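Local coordinates for protein acetylornithine aminotransferase (Aquifex aeolicus, PDB 2EH6) that catalyses the pyridoxal-phosphate-dependent transfer of an amino group from N(2)-acetyl-L-ornithine to 2-oxoglutarate, a step in arginine biosynthesis, at residues 100-105 / 234-239; 121-126 / 163-168; 197-202 / 207-212. All coordinates share one frame; numbering follows the deposited sequence.

All three contacts lay a helix against one seven-stranded mixed sheet, at strands 236-239, 119-123 and 208-212. Contact 1 joins helix 95-112 to strand 236-239 and closes the longest loop, within which contacts 2 and 3 follow in series. Contact 3 has its centre about 12 Å from that of each of the others, whereas the centres of contacts 1 and 2 are about 18 Å apart. Strands 208-212 and 236-239 are neighbours, bonded through Ile211 N and Val236 O. Helices 95-112 and 192-205 cover opposite faces: Leu208 packs on the first, Leu209 on the second; helix 162-166 touches 192-205 through Tyr166 and Ile201. Strand 208-212 ends at Asp212, whose carboxylate meets the ring nitrogen of pyridoxal phosphate.

Contact 1 (100-105 / 234-239); sequences EAAIKL and PDVIAL
Val236 presents its two methyls to two residues of the helix, one for each branch. CG1 meets CB of Ala102 at 4.0 Å, while CG2 lies 4.3 Å from CD2 of Leu105. The division follows from the valine's first torsion: at chi1 -173°, CG1 stands anti to the backbone nitrogen and CG2 anti to the carbonyl carbon, which spreads the methyls between residues three apart on the helix. Leu105 spans the longer gap with an extended conformation. Its CG is anti to its own nitrogen (chi1 178°), and CD2 continues the chain away from CA, so the touch is made by the outermost methyl. Ala102 needs no such extension, because its CA and that of Val236 are 6.8 Å apart, the closest such pair here.

This is a helix laid on the face of the central sheet of a fold type I, class-III aminotransferase. Helix 95-112 starts beside the cofactor, where the backbone nitrogens of Gly95 and Thr96 hydrogen-bond to pyridoxal phosphate. Strand alternation decides which residues of 236-239 face it: Val236 and Ala238 point toward the helix, whereas Ile237 points away and packs on Ile211 and Leu253. Ala238 has only a short side chain, and its CB remains 5.3 Å from CB of Ala102. The two segments bury 121 Å² between them, and the side chains that touch across the contact are all apolar.

Another side of the helix serves the dimer. Lys104 makes a cation-pi contact with Phe147 of the second subunit, and its NZ hydrogen-bonds to Arg130 O of that subunit as well as to His267 ND1 of its own chain. Glu100 OE1 bonds with Tyr132 N of the second subunit.

Contact 2 (121-126 / 163-168); sequences ISFENS and DSVYKL
Ile121 is the principal bump of this contact, and the hollow that takes it is lined largely by backbone. Its terminal methyl CD1 settles against the carbonyl carbon of Leu168 at 3.6 Å, with CB of the same leucine 3.8 Å away and the carbonyl oxygen of Val165 also at 3.8 Å. These walls belong to one turn of chain, drawn together by the bond from Leu168 N to Val165 O. The isoleucine's extended shape supplies the reach: with CG1 anti to the carbonyl carbon and chi2 at 177°, CD1 continues the arm in an extended line toward the turn.

Phe123 makes a second, shallower fit. The ring approaches Val165 with its edge, CE1 lying 3.9 Å from CG2, and this methyl stays near the ring plane instead of resting on a face. The forked side chain of the valine reaches both strand residues, CG1 only loosely at 4.4 Å from CD1 of Ile121.

The topology is a beta-alpha-beta crossover: the chain leaves edge strand 154-157, forms helix 162-166 and returns as parallel strand 173-178, with strand 119-123 lying between the two in the sheet and beneath the helix. Ile176 of strand 173-178 touches both Phe123 and Val165. Ser122, by strand alternation, points away from the helix, and its hydroxyl bonds with Ala137 O.

From the last strand residue, Phe123, to Ser126 the chain makes a type II turn, with Asn125 at positive phi (73°). The carbonyl oxygen of Phe123 is gripped twice, by Ser126 N and by Ser126 OG at 2.7 Å; the hydroxyl approaches in the carbonyl plane.

Contact 3 (197-202 / 207-212); sequences KLQEIC and VLLIID. With PLP (pyridoxal-5'-phosphate), chain C.
Cys202 and Val207 form the tight end, where the helix turns back into the strand. Val207 N donates to Cys202 O at 2.9 Å. Close by, CB of Cys202 is pressed to 3.1 Å from the carbonyl oxygen of Val207, while SG rests 3.9 Å from CB of Leu209. Further along, Gln199 crosses Leu209 at about a right angle; its chain bends at chi2 (69°), bringing OE1 within 3.4 Å of CD2. That oxygen finds its polar partner in Lys233 N.

Helix 192-205 connects strand 173-178 to its parallel neighbour 208-212 in a beta-alpha-beta crossover, and the contact holds the later turns of that helix against the second strand. The axes of helix segment 197-202 and strand 208-212 come within 8.4 Å, their directions 140° apart.

The outer side of the helix is looser: Glu200 is exposed and Lys197 partly so, neither touching the strand. At the far end of the strand Asp212 meets the cofactor, its OD2 2.8 Å from N1 of pyridoxal phosphate and also hydrogen-bonded to His128 ND1. With an alanine here, N1 of the cofactor would probably lose its carboxylate mate, and His128 and Val214 N, which bonds with OD1, would be left without this partner.

Contact 1 (100-105 / 234-239)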
ATOM      1  N   GLU A 100       2.390  -9.004  -3.895  1.00 23.99           N
ATOM      2  CA  GLU A 100       1.635  -9.842  -2.970  1.00 24.33           C
ATOM      3  C   GLU A 100       0.391 -10.404  -3.670  1.00 25.71           C
ATOM      4  O   GLU A 100       0.065 -11.589  -3.524  1.00 22.74           O
ATOM      5  CB  GLU A 100       1.204  -9.034  -1.740  1.00 22.30           C
ATOM      6  CG  GLU A 100       2.336  -8.582  -0.822  1.00 23.16           C
ATOM      7  CD  GLU A 100       2.658  -9.586   0.278  1.00 26.06           C
ATOM      8  OE1 GLU A 100       1.940 -10.601   0.405  1.00 26.15           O
ATOM      9  OE2 GLU A 100       3.625  -9.353   1.032  1.00 26.96           O
ATOM     10  N   ALA A 101      -0.307  -9.550  -4.419  1.00 23.67           N
ATOM     11  CA  ALA A 101      -1.513  -9.968  -5.137  1.00 25.29           C
ATOM     12  C   ALA A 101      -1.172 -11.029  -6.180  1.00 25.22           C
ATOM     13  O   ALA A 101      -1.946 -11.960  -6.396  1.00 24.42           O
ATOM     14  CB  ALA A 101      -2.174  -8.767  -5.816  1.00 23.48           C
ATOM     15  N   ALA A 102      -0.016 -10.880  -6.823  1.00 24.10           N
ATOM     16  CA  ALA A 102       0.421 -11.832  -7.842  1.00 24.85           C
ATOM     17  C   ALA A 102       0.695 -13.210  -7.242  1.00 25.93           C
ATOM     18  O   ALA A 102       0.276 -14.228  -7.799  1.00 23.93           O
ATOM     19  CB  ALA A 102       1.672 -11.317  -8.547  1.00 26.44           C
ATOM     20  N   ILE A 103       1.407 -13.234  -6.118  1.00 25.95           N
ATOM     21  CA  ILE A 103       1.737 -14.478  -5.424  1.00 25.14           C
ATOM     22  C   ILE A 103       0.462 -15.194  -4.999  1.00 26.34           C
ATOM     23  O   ILE A 103       0.336 -16.413  -5.143  1.00 26.38           O
ATOM     24  CB  ILE A 103       2.600 -14.198  -4.172  1.00 26.14           C
ATOM     25  CG1 ILE A 103       3.980 -13.697  -4.607  1.00 24.75           C
ATOM     26  CG2 ILE A 103       2.716 -15.458  -3.305  1.00 25.53           C
ATOM     27  CD1 ILE A 103       4.833 -13.192  -3.462  1.00 27.34           C
ATOM     28  N   LYS A 104      -0.491 -14.433  -4.478  1.00 25.54           N
ATOM     29  CA  LYS A 104      -1.758 -15.002  -4.044  1.00 25.92           C
ATOM     30  C   LYS A 104      -2.543 -15.567  -5.224  1.00 26.97           C
ATOM     31  O   LYS A 104      -3.065 -16.687  -5.153  1.00 27.89           O
ATOM     32  CB  LYS A 104      -2.600 -13.948  -3.319  1.00 23.54           C
ATOM     33  CG  LYS A 104      -1.982 -13.475  -2.015  1.00 25.58           C
ATOM     34  CD  LYS A 104      -2.882 -12.495  -1.266  1.00 25.38           C
ATOM     35  CE  LYS A 104      -4.158 -13.156  -0.774  1.00 26.92           C
ATOM     36  NZ  LYS A 104      -5.033 -12.205  -0.026  1.00 26.33           N
ATOM     37  N   LEU A 105      -2.617 -14.802  -6.309  1.00 27.10           N
ATOM     38  CA  LEU A 105      -3.350 -15.235  -7.502  1.00 29.01           C
ATOM     39  C   LEU A 105      -2.766 -16.519  -8.092  1.00 29.36           C
ATOM     40  O   LEU A 105      -3.505 -17.411  -8.512  1.00 30.75           O
ATOM     41  CB  LEU A 105      -3.331 -14.133  -8.572  1.00 26.35           C
ATOM     42  CG  LEU A 105      -4.025 -14.455  -9.904  1.00 26.81           C
ATOM     43  CD1 LEU A 105      -5.510 -14.676  -9.691  1.00 25.52           C
ATOM     44  CD2 LEU A 105      -3.808 -13.305 -10.874  1.00 26.48           C
ATOM     45  N   PRO A 234       4.235 -13.249 -20.314  1.00 33.22           N
ATOM     46  CA  PRO A 234       3.971 -13.478 -18.892  1.00 30.98           C
ATOM     47  C   PRO A 234       2.508 -13.750 -18.558  1.00 30.30           C
ATOM     48  O   PRO A 234       1.594 -13.232 -19.202  1.00 29.94           O
ATOM     49  CB  PRO A 234       4.490 -12.195 -18.239  1.00 32.69           C
ATOM     50  CG  PRO A 234       4.248 -11.156 -19.303  1.00 32.38           C
ATOM     51  CD  PRO A 234       4.712 -11.871 -20.551  1.00 30.41           C
ATOM     52  N   ASP A 235       2.291 -14.578 -17.544  1.00 28.55           N
ATOM     53  CA  ASP A 235       0.945 -14.902 -17.110  1.00 28.26           C
ATOM     54  C   ASP A 235       0.457 -13.773 -16.200  1.00 28.93           C
ATOM     55  O   ASP A 235      -0.734 -13.465 -16.152  1.00 29.20           O
ATOM     56  CB  ASP A 235       0.958 -16.235 -16.361  1.00 29.86           C
ATOM     57  CG  ASP A 235       1.460 -17.379 -17.232  1.00 30.77           C
ATOM     58  OD1 ASP A 235       0.722 -17.783 -18.147  1.00 31.17           O
ATOM     59  OD2 ASP A 235       2.591 -17.860 -17.014  1.00 29.23           O
ATOM     60  N   VAL A 236       1.394 -13.158 -15.485  1.00 29.08           N
ATOM     61  CA  VAL A 236       1.072 -12.054 -14.585  1.00 28.64           C
ATOM     62  C   VAL A 236       2.232 -11.065 -14.504  1.00 28.41           C
ATOM     63  O   VAL A 236       3.397 -11.459 -14.527  1.00 27.73           O
ATOM     64  CB  VAL A 236       0.802 -12.549 -13.138  1.00 28.53           C
ATOM     65  CG1 VAL A 236       0.308 -11.386 -12.274  1.00 27.85           C
ATOM     66  CG2 VAL A 236      -0.218 -13.677 -13.137  1.00 26.62           C
ATOM     67  N   ILE A 237       1.915  -9.776 -14.432  1.00 29.03           N
ATOM     68  CA  ILE A 237       2.960  -8.770 -14.261  1.00 27.66           C
ATOM     69  C   ILE A 237       2.507  -7.840 -13.139  1.00 25.67           C
ATOM     70  O   ILE A 237       1.307  -7.684 -12.904  1.00 23.00           O
ATOM     71  CB  ILE A 237       3.221  -7.939 -15.547  1.00 28.81           C
ATOM     72  CG1 ILE A 237       1.972  -7.156 -15.946  1.00 27.52           C
ATOM     73  CG2 ILE A 237       3.683  -8.866 -16.677  1.00 31.35           C
ATOM     74  CD1 ILE A 237       2.215  -6.175 -17.081  1.00 27.42           C
ATOM     75  N   ALA A 238       3.467  -7.251 -12.434  1.00 24.08           N
ATOM     76  CA  ALA A 238       3.160  -6.329 -11.345  1.00 22.79           C
ATOM     77  C   ALA A 238       3.636  -4.945 -11.772  1.00 21.08           C
ATOM     78  O   ALA A 238       4.699  -4.810 -12.374  1.00 22.37           O
ATOM     79  CB  ALA A 238       3.872  -6.767 -10.062  1.00 22.42           C
ATOM     80  N   LEU A 239       2.842  -3.925 -11.465  1.00 22.40           N
ATOM     81  CA  LEU A 239       3.176  -2.554 -11.839  1.00 22.80           C
ATOM     82  C   LEU A 239       2.964  -1.616 -10.665  1.00 22.27           C
ATOM     83  O   LEU A 239       2.167  -1.900  -9.780  1.00 22.63           O
ATOM     84  CB  LEU A 239       2.278  -2.087 -12.990  1.00 22.02           C
ATOM     85  CG  LEU A 239       2.326  -2.841 -14.319  1.00 22.22           C
ATOM     86  CD1 LEU A 239       1.090  -2.491 -15.127  1.00 25.71           C
ATOM     87  CD2 LEU A 239       3.605  -2.496 -15.083  1.00 22.48           C
TER

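Contact 2 (121-126 / 163-168)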
ATOM      1  N   ILE A 121      10.014 -19.718  -7.443  1.00 27.33           N
ATOM      2  CA  ILE A 121      11.435 -19.578  -7.670  1.00 28.45           C
ATOM      3  C   ILE A 121      11.642 -18.123  -8.061  1.00 28.97           C
ATOM      4  O   ILE A 121      11.040 -17.649  -9.020  1.00 29.38           O
ATOM      5  CB  ILE A 121      11.923 -20.460  -8.837  1.00 30.09           C
ATOM      6  CG1 ILE A 121      11.778 -21.942  -8.469  1.00 30.17           C
ATOM      7  CG2 ILE A 121      13.376 -20.115  -9.177  1.00 29.52           C
ATOM      8  CD1 ILE A 121      12.177 -22.894  -9.588  1.00 31.06           C
ATOM      9  N   SER A 122      12.458 -17.408  -7.299  1.00 30.75           N
ATOM     10  CA  SER A 122      12.757 -16.021  -7.628  1.00 31.15           C
ATOM     11  C   SER A 122      14.268 -15.983  -7.808  1.00 32.27           C
ATOM     12  O   SER A 122      14.909 -17.034  -7.828  1.00 30.91           O
ATOM     13  CB  SER A 122      12.297 -15.067  -6.517  1.00 30.31           C
ATOM     14  OG  SER A 122      12.934 -15.350  -5.289  1.00 32.88           O
ATOM     15  N   PHE A 123      14.848 -14.795  -7.923  1.00 31.87           N
ATOM     16  CA  PHE A 123      16.282 -14.709  -8.149  1.00 31.59           C
ATOM     17  C   PHE A 123      17.094 -13.916  -7.141  1.00 32.22           C
ATOM     18  O   PHE A 123      16.577 -13.030  -6.456  1.00 30.92           O
ATOM     19  CB  PHE A 123      16.523 -14.152  -9.552  1.00 33.30           C
ATOM     20  CG  PHE A 123      16.047 -15.060 -10.644  1.00 34.45           C
ATOM     21  CD1 PHE A 123      16.872 -16.068 -11.137  1.00 34.33           C
ATOM     22  CD2 PHE A 123      14.762 -14.938 -11.156  1.00 33.96           C
ATOM     23  CE1 PHE A 123      16.423 -16.943 -12.126  1.00 34.69           C
ATOM     24  CE2 PHE A 123      14.304 -15.809 -12.143  1.00 35.23           C
ATOM     25  CZ  PHE A 123      15.138 -16.813 -12.628  1.00 34.40           C
ATOM     26  N   GLU A 124      18.376 -14.258  -7.055  1.00 32.50           N
ATOM     27  CA  GLU A 124      19.301 -13.575  -6.168  1.00 32.80           C
ATOM     28  C   GLU A 124      19.421 -12.135  -6.655  1.00 32.93           C
ATOM     29  O   GLU A 124      19.360 -11.878  -7.858  1.00 31.80           O
ATOM     30  CB  GLU A 124      20.672 -14.258  -6.209  1.00 35.39           C
ATOM     31  CG  GLU A 124      20.786 -15.470  -5.290  1.00 38.98           C
ATOM     32  CD  GLU A 124      22.099 -16.217  -5.452  1.00 42.06           C
ATOM     33  OE1 GLU A 124      23.123 -15.573  -5.767  1.00 42.20           O
ATOM     34  OE2 GLU A 124      22.109 -17.449  -5.253  1.00 43.61           O
ATOM     35  N   ASN A 125      19.586 -11.206  -5.715  1.00 32.77           N
ATOM     36  CA  ASN A 125      19.716  -9.784  -6.022  1.00 33.58           C
ATOM     37  C   ASN A 125      18.413  -9.148  -6.460  1.00 31.37           C
ATOM     38  O   ASN A 125      18.404  -8.004  -6.911  1.00 31.47           O
ATOM     39  CB  ASN A 125      20.753  -9.549  -7.116  1.00 36.24           C
ATOM     40  CG  ASN A 125      22.104 -10.087  -6.752  1.00 38.17           C
ATOM     41  OD1 ASN A 125      22.651  -9.755  -5.704  1.00 41.87           O
ATOM     42  ND2 ASN A 125      22.661 -10.922  -7.620  1.00 39.30           N
ATOM     43  N   SER A 126      17.317  -9.886  -6.340  1.00 30.75           N
ATOM     44  CA  SER A 126      16.020  -9.359  -6.729  1.00 30.03           C
ATOM     45  C   SER A 126      15.431  -8.551  -5.583  1.00 29.52           C
ATOM     46  O   SER A 126      15.851  -8.683  -4.430  1.00 28.52           O
ATOM     47  CB  SER A 126      15.065 -10.496  -7.081  1.00 30.66           C
ATOM     48  OG  SER A 126      14.702 -11.226  -5.920  1.00 31.43           O
ATOM     49  N   ASP A 163      20.469 -23.285 -15.405  1.00 44.27           N
ATOM     50  CA  ASP A 163      20.630 -24.533 -14.672  1.00 44.73           C
ATOM     51  C   ASP A 163      20.231 -24.367 -13.210  1.00 43.68           C
ATOM     52  O   ASP A 163      19.695 -25.294 -12.604  1.00 43.76           O
ATOM     53  CB  ASP A 163      22.074 -25.042 -14.774  1.00 47.21           C
ATOM     54  CG  ASP A 163      22.423 -25.540 -16.172  1.00 49.53           C
ATOM     55  OD1 ASP A 163      21.637 -26.331 -16.735  1.00 50.68           O
ATOM     56  OD2 ASP A 163      23.482 -25.148 -16.707  1.00 50.36           O
ATOM     57  N   SER A 164      20.483 -23.187 -12.646  1.00 42.00           N
ATOM     58  CA  SER A 164      20.128 -22.932 -11.251  1.00 40.88           C
ATOM     59  C   SER A 164      18.613 -22.977 -11.100  1.00 39.83           C
ATOM     60  O   SER A 164      18.098 -23.253 -10.016  1.00 39.92           O
ATOM     61  CB  SER A 164      20.657 -21.565 -10.787  1.00 40.47           C
ATOM     62  OG  SER A 164      19.996 -20.501 -11.447  1.00 39.71           O
ATOM     63  N   VAL A 165      17.903 -22.705 -12.191  1.00 38.62           N
ATOM     64  CA  VAL A 165      16.447 -22.737 -12.174  1.00 39.77           C
ATOM     65  C   VAL A 165      15.967 -24.191 -12.148  1.00 41.48           C
ATOM     66  O   VAL A 165      15.080 -24.546 -11.374  1.00 42.03           O
ATOM     67  CB  VAL A 165      15.852 -22.026 -13.415  1.00 39.49           C
ATOM     68  CG1 VAL A 165      14.334 -22.067 -13.363  1.00 37.58           C
ATOM     69  CG2 VAL A 165      16.337 -20.584 -13.472  1.00 38.99           C
ATOM     70  N   TYR A 166      16.559 -25.033 -12.990  1.00 43.15           N
ATOM     71  CA  TYR A 166      16.179 -26.441 -13.038  1.00 45.23           C
ATOM     72  C   TYR A 166      16.413 -27.134 -11.696  1.00 45.56           C
ATOM     73  O   TYR A 166      15.594 -27.937 -11.255  1.00 46.52           O
ATOM     74  CB  TYR A 166      16.971 -27.179 -14.120  1.00 47.02           C
ATOM     75  CG  TYR A 166      16.664 -26.747 -15.533  1.00 49.17           C
ATOM     76  CD1 TYR A 166      15.385 -26.902 -16.072  1.00 51.20           C
ATOM     77  CD2 TYR A 166      17.658 -26.201 -16.342  1.00 49.82           C
ATOM     78  CE1 TYR A 166      15.107 -26.525 -17.385  1.00 52.46           C
ATOM     79  CE2 TYR A 166      17.390 -25.820 -17.655  1.00 51.30           C
ATOM     80  CZ  TYR A 166      16.118 -25.985 -18.169  1.00 52.62           C
ATOM     81  OH  TYR A 166      15.863 -25.611 -19.471  1.00 55.44           O
ATOM     82  N   LYS A 167      17.528 -26.822 -11.047  1.00 46.23           N
ATOM     83  CA  LYS A 167      17.851 -27.440  -9.767  1.00 47.99           C
ATOM     84  C   LYS A 167      16.827 -27.126  -8.677  1.00 47.79           C
ATOM     85  O   LYS A 167      16.807 -27.782  -7.634  1.00 48.50           O
ATOM     86  CB  LYS A 167      19.235 -26.989  -9.298  1.00 49.88           C
ATOM     87  CG  LYS A 167      20.352 -27.272 -10.288  1.00 53.15           C
ATOM     88  N   LEU A 168      15.976 -26.133  -8.919  1.00 46.75           N
ATOM     89  CA  LEU A 168      14.978 -25.737  -7.929  1.00 44.84           C
ATOM     90  C   LEU A 168      13.544 -25.994  -8.371  1.00 44.06           C
ATOM     91  O   LEU A 168      12.621 -25.927  -7.559  1.00 43.59           O
ATOM     92  CB  LEU A 168      15.140 -24.248  -7.592  1.00 44.16           C
ATOM     93  CG  LEU A 168      16.483 -23.783  -7.015  1.00 43.34           C
ATOM     94  CD1 LEU A 168      16.524 -22.264  -6.976  1.00 43.52           C
ATOM     95  CD2 LEU A 168      16.677 -24.358  -5.622  1.00 42.29           C
TER

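Contact 3 (197-202 / 207-212)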
ATOM      1  N   LYS A 197      14.831 -19.125 -22.703  1.00 41.38           N
ATOM      2  CA  LYS A 197      14.804 -20.438 -22.080  1.00 41.68           C
ATOM      3  C   LYS A 197      13.853 -20.467 -20.895  1.00 41.43           C
ATOM      4  O   LYS A 197      13.148 -21.454 -20.684  1.00 41.79           O
ATOM      5  CB  LYS A 197      16.207 -20.838 -21.623  1.00 43.41           C
ATOM      6  CG  LYS A 197      17.194 -21.048 -22.758  1.00 45.71           C
ATOM      7  CD  LYS A 197      18.571 -21.400 -22.215  1.00 48.44           C
ATOM      8  CE  LYS A 197      19.590 -21.577 -23.333  1.00 48.69           C
ATOM      9  NZ  LYS A 197      20.951 -21.826 -22.781  1.00 49.41           N
ATOM     10  N   LEU A 198      13.835 -19.385 -20.120  1.00 40.75           N
ATOM     11  CA  LEU A 198      12.958 -19.307 -18.957  1.00 39.79           C
ATOM     12  C   LEU A 198      11.511 -19.380 -19.425  1.00 39.90           C
ATOM     13  O   LEU A 198      10.682 -20.049 -18.811  1.00 39.68           O
ATOM     14  CB  LEU A 198      13.200 -18.002 -18.186  1.00 39.94           C
ATOM     15  CG  LEU A 198      12.573 -17.895 -16.790  1.00 38.92           C
ATOM     16  CD1 LEU A 198      13.113 -19.004 -15.901  1.00 37.74           C
ATOM     17  CD2 LEU A 198      12.895 -16.533 -16.177  1.00 35.71           C
ATOM     18  N   GLN A 199      11.211 -18.694 -20.521  1.00 41.08           N
ATOM     19  CA  GLN A 199       9.861 -18.709 -21.069  1.00 43.73           C
ATOM     20  C   GLN A 199       9.543 -20.147 -21.481  1.00 45.79           C
ATOM     21  O   GLN A 199       8.439 -20.644 -21.249  1.00 45.76           O
ATOM     22  CB  GLN A 199       9.773 -17.782 -22.285  1.00 44.90           C
ATOM     23  CG  GLN A 199       8.409 -17.762 -22.959  1.00 46.99           C
ATOM     24  CD  GLN A 199       7.342 -17.109 -22.103  1.00 48.94           C
ATOM     25  OE1 GLN A 199       7.301 -15.885 -21.965  1.00 49.75           O
ATOM     26  NE2 GLN A 199       6.474 -17.925 -21.514  1.00 49.82           N
ATOM     27  N   GLU A 200      10.531 -20.802 -22.087  1.00 46.89           N
ATOM     28  CA  GLU A 200      10.401 -22.186 -22.547  1.00 48.75           C
ATOM     29  C   GLU A 200      10.086 -23.112 -21.382  1.00 47.88           C
ATOM     30  O   GLU A 200       9.158 -23.918 -21.446  1.00 47.75           O
ATOM     31  CB  GLU A 200      11.704 -22.639 -23.211  1.00 51.32           C
ATOM     32  CG  GLU A 200      11.714 -24.095 -23.642  1.00 55.53           C
ATOM     33  CD  GLU A 200      13.102 -24.582 -24.016  1.00 57.96           C
ATOM     34  OE1 GLU A 200      13.985 -24.598 -23.130  1.00 58.51           O
ATOM     35  OE2 GLU A 200      13.310 -24.946 -25.195  1.00 60.39           O
ATOM     36  N   ILE A 201      10.874 -22.990 -20.320  1.00 48.43           N
ATOM     37  CA  ILE A 201      10.697 -23.801 -19.127  1.00 49.51           C
ATOM     38  C   ILE A 201       9.280 -23.692 -18.584  1.00 50.08           C
ATOM     39  O   ILE A 201       8.652 -24.698 -18.255  1.00 50.06           O
ATOM     40  CB  ILE A 201      11.678 -23.372 -18.022  1.00 51.08           C
ATOM     41  CG1 ILE A 201      13.111 -23.673 -18.462  1.00 52.39           C
ATOM     42  CG2 ILE A 201      11.348 -24.087 -16.723  1.00 52.11           C
ATOM     43  CD1 ILE A 201      14.156 -23.280 -17.437  1.00 54.07           C
ATOM     44  N   CYS A 202       8.775 -22.466 -18.489  1.00 49.28           N
ATOM     45  CA  CYS A 202       7.429 -22.253 -17.974  1.00 48.86           C
ATOM     46  C   CYS A 202       6.363 -22.961 -18.798  1.00 49.27           C
ATOM     47  O   CYS A 202       5.472 -23.599 -18.241  1.00 49.54           O
ATOM     48  CB  CYS A 202       7.127 -20.756 -17.888  1.00 47.62           C
ATOM     49  SG  CYS A 202       8.086 -19.934 -16.593  1.00 43.33           S
ATOM     50  N   VAL A 207       4.574 -23.990 -15.536  1.00 43.46           N
ATOM     51  CA  VAL A 207       4.736 -23.084 -14.402  1.00 41.09           C
ATOM     52  C   VAL A 207       4.456 -21.636 -14.812  1.00 38.97           C
ATOM     53  O   VAL A 207       4.837 -21.185 -15.885  1.00 36.00           O
ATOM     54  CB  VAL A 207       6.181 -23.201 -13.914  1.00 41.88           C
ATOM     55  CG1 VAL A 207       6.485 -22.087 -12.912  1.00 42.86           C
ATOM     56  CG2 VAL A 207       6.403 -24.548 -13.252  1.00 42.98           C
ATOM     57  N   LEU A 208       3.772 -20.893 -13.945  1.00 35.68           N
ATOM     58  CA  LEU A 208       3.429 -19.506 -14.238  1.00 34.13           C
ATOM     59  C   LEU A 208       4.638 -18.584 -14.249  1.00 31.90           C
ATOM     60  O   LEU A 208       5.530 -18.698 -13.409  1.00 32.64           O
ATOM     61  CB  LEU A 208       2.411 -18.976 -13.221  1.00 33.22           C
ATOM     62  CG  LEU A 208       1.029 -19.630 -13.158  1.00 34.24           C
ATOM     63  CD1 LEU A 208       0.193 -18.944 -12.078  1.00 33.09           C
ATOM     64  CD2 LEU A 208       0.344 -19.524 -14.513  1.00 33.34           C
ATOM     65  N   LEU A 209       4.659 -17.672 -15.215  1.00 31.65           N
ATOM     66  CA  LEU A 209       5.733 -16.696 -15.333  1.00 31.21           C
ATOM     67  C   LEU A 209       5.183 -15.374 -14.807  1.00 30.52           C
ATOM     68  O   LEU A 209       4.226 -14.825 -15.355  1.00 29.45           O
ATOM     69  CB  LEU A 209       6.168 -16.539 -16.795  1.00 31.31           C
ATOM     70  CG  LEU A 209       7.207 -15.448 -17.079  1.00 32.69           C
ATOM     71  CD1 LEU A 209       8.457 -15.698 -16.255  1.00 29.26           C
ATOM     72  CD2 LEU A 209       7.533 -15.416 -18.562  1.00 32.00           C
ATOM     73  N   ILE A 210       5.783 -14.881 -13.731  1.00 31.40           N
ATOM     74  CA  ILE A 210       5.356 -13.634 -13.108  1.00 29.27           C
ATOM     75  C   ILE A 210       6.494 -12.641 -13.213  1.00 28.05           C
ATOM     76  O   ILE A 210       7.558 -12.841 -12.627  1.00 28.51           O
ATOM     77  CB  ILE A 210       5.026 -13.845 -11.620  1.00 30.80           C
ATOM     78  CG1 ILE A 210       3.981 -14.951 -11.476  1.00 30.32           C
ATOM     79  CG2 ILE A 210       4.531 -12.531 -11.001  1.00 28.24           C
ATOM     80  CD1 ILE A 210       3.875 -15.518 -10.077  1.00 31.86           C
ATOM     81  N   ILE A 211       6.277 -11.577 -13.975  1.00 27.42           N
ATOM     82  CA  ILE A 211       7.309 -10.570 -14.149  1.00 27.05           C
ATOM     83  C   ILE A 211       6.969  -9.334 -13.329  1.00 27.01           C
ATOM     84  O   ILE A 211       5.881  -8.765 -13.443  1.00 23.84           O
ATOM     85  CB  ILE A 211       7.470 -10.177 -15.636  1.00 27.50           C
ATOM     86  CG1 ILE A 211       7.775 -11.429 -16.468  1.00 28.02           C
ATOM     87  CG2 ILE A 211       8.588  -9.155 -15.786  1.00 27.86           C
ATOM     88  CD1 ILE A 211       7.910 -11.172 -17.961  1.00 30.18           C
ATOM     89  N   ASP A 212       7.914  -8.941 -12.486  1.00 27.62           N
ATOM     90  CA  ASP A 212       7.746  -7.773 -11.639  1.00 25.71           C
ATOM     91  C   ASP A 212       8.171  -6.551 -12.450  1.00 24.40           C
ATOM     92  O   ASP A 212       9.364  -6.324 -12.639  1.00 24.46           O
ATOM     93  CB  ASP A 212       8.643  -7.903 -10.400  1.00 25.31           C
ATOM     94  CG  ASP A 212       8.500  -6.727  -9.448  1.00 27.45           C
ATOM     95  OD1 ASP A 212       8.094  -5.635  -9.898  1.00 29.57           O
ATOM     96  OD2 ASP A 212       8.813  -6.888  -8.252  1.00 28.31           O
TER
HETATM   97  N1  PLP C1001       9.492  -4.585  -6.874  1.00 40.84           N
HETATM   98  C2  PLP C1001      10.376  -3.917  -7.639  1.00 41.06           C
HETATM   99  C2A PLP C1001      10.979  -4.578  -8.851  1.00 40.23           C
HETATM  100  C3  PLP C1001      10.743  -2.595  -7.315  1.00 43.17           C
HETATM  101  O3  PLP C1001      11.639  -1.913  -8.090  1.00 48.34           O
HETATM  102  C4  PLP C1001      10.158  -1.980  -6.158  1.00 41.56           C
HETATM  103  C4A PLP C1001      10.534  -0.586  -5.825  1.00 43.09           C
HETATM  104  C5  PLP C1001       9.213  -2.745  -5.362  1.00 40.82           C
HETATM  105  C6  PLP C1001       8.914  -4.053  -5.770  1.00 41.32           C
HETATM  106  C5A PLP C1001       8.564  -2.153  -4.121  1.00 40.81           C
HETATM  107  O4P PLP C1001       7.569  -1.206  -4.513  1.00 41.58           O
HETATM  108  P   PLP C1001       6.887  -0.567  -3.186  1.00 39.36           P
HETATM  109  O1P PLP C1001       5.864   0.409  -3.628  1.00 39.63           O
HETATM  110  O2P PLP C1001       6.190  -1.682  -2.284  1.00 41.05           O
HETATM  111  O3P PLP C1001       8.019   0.181  -2.319  1.00 38.70           O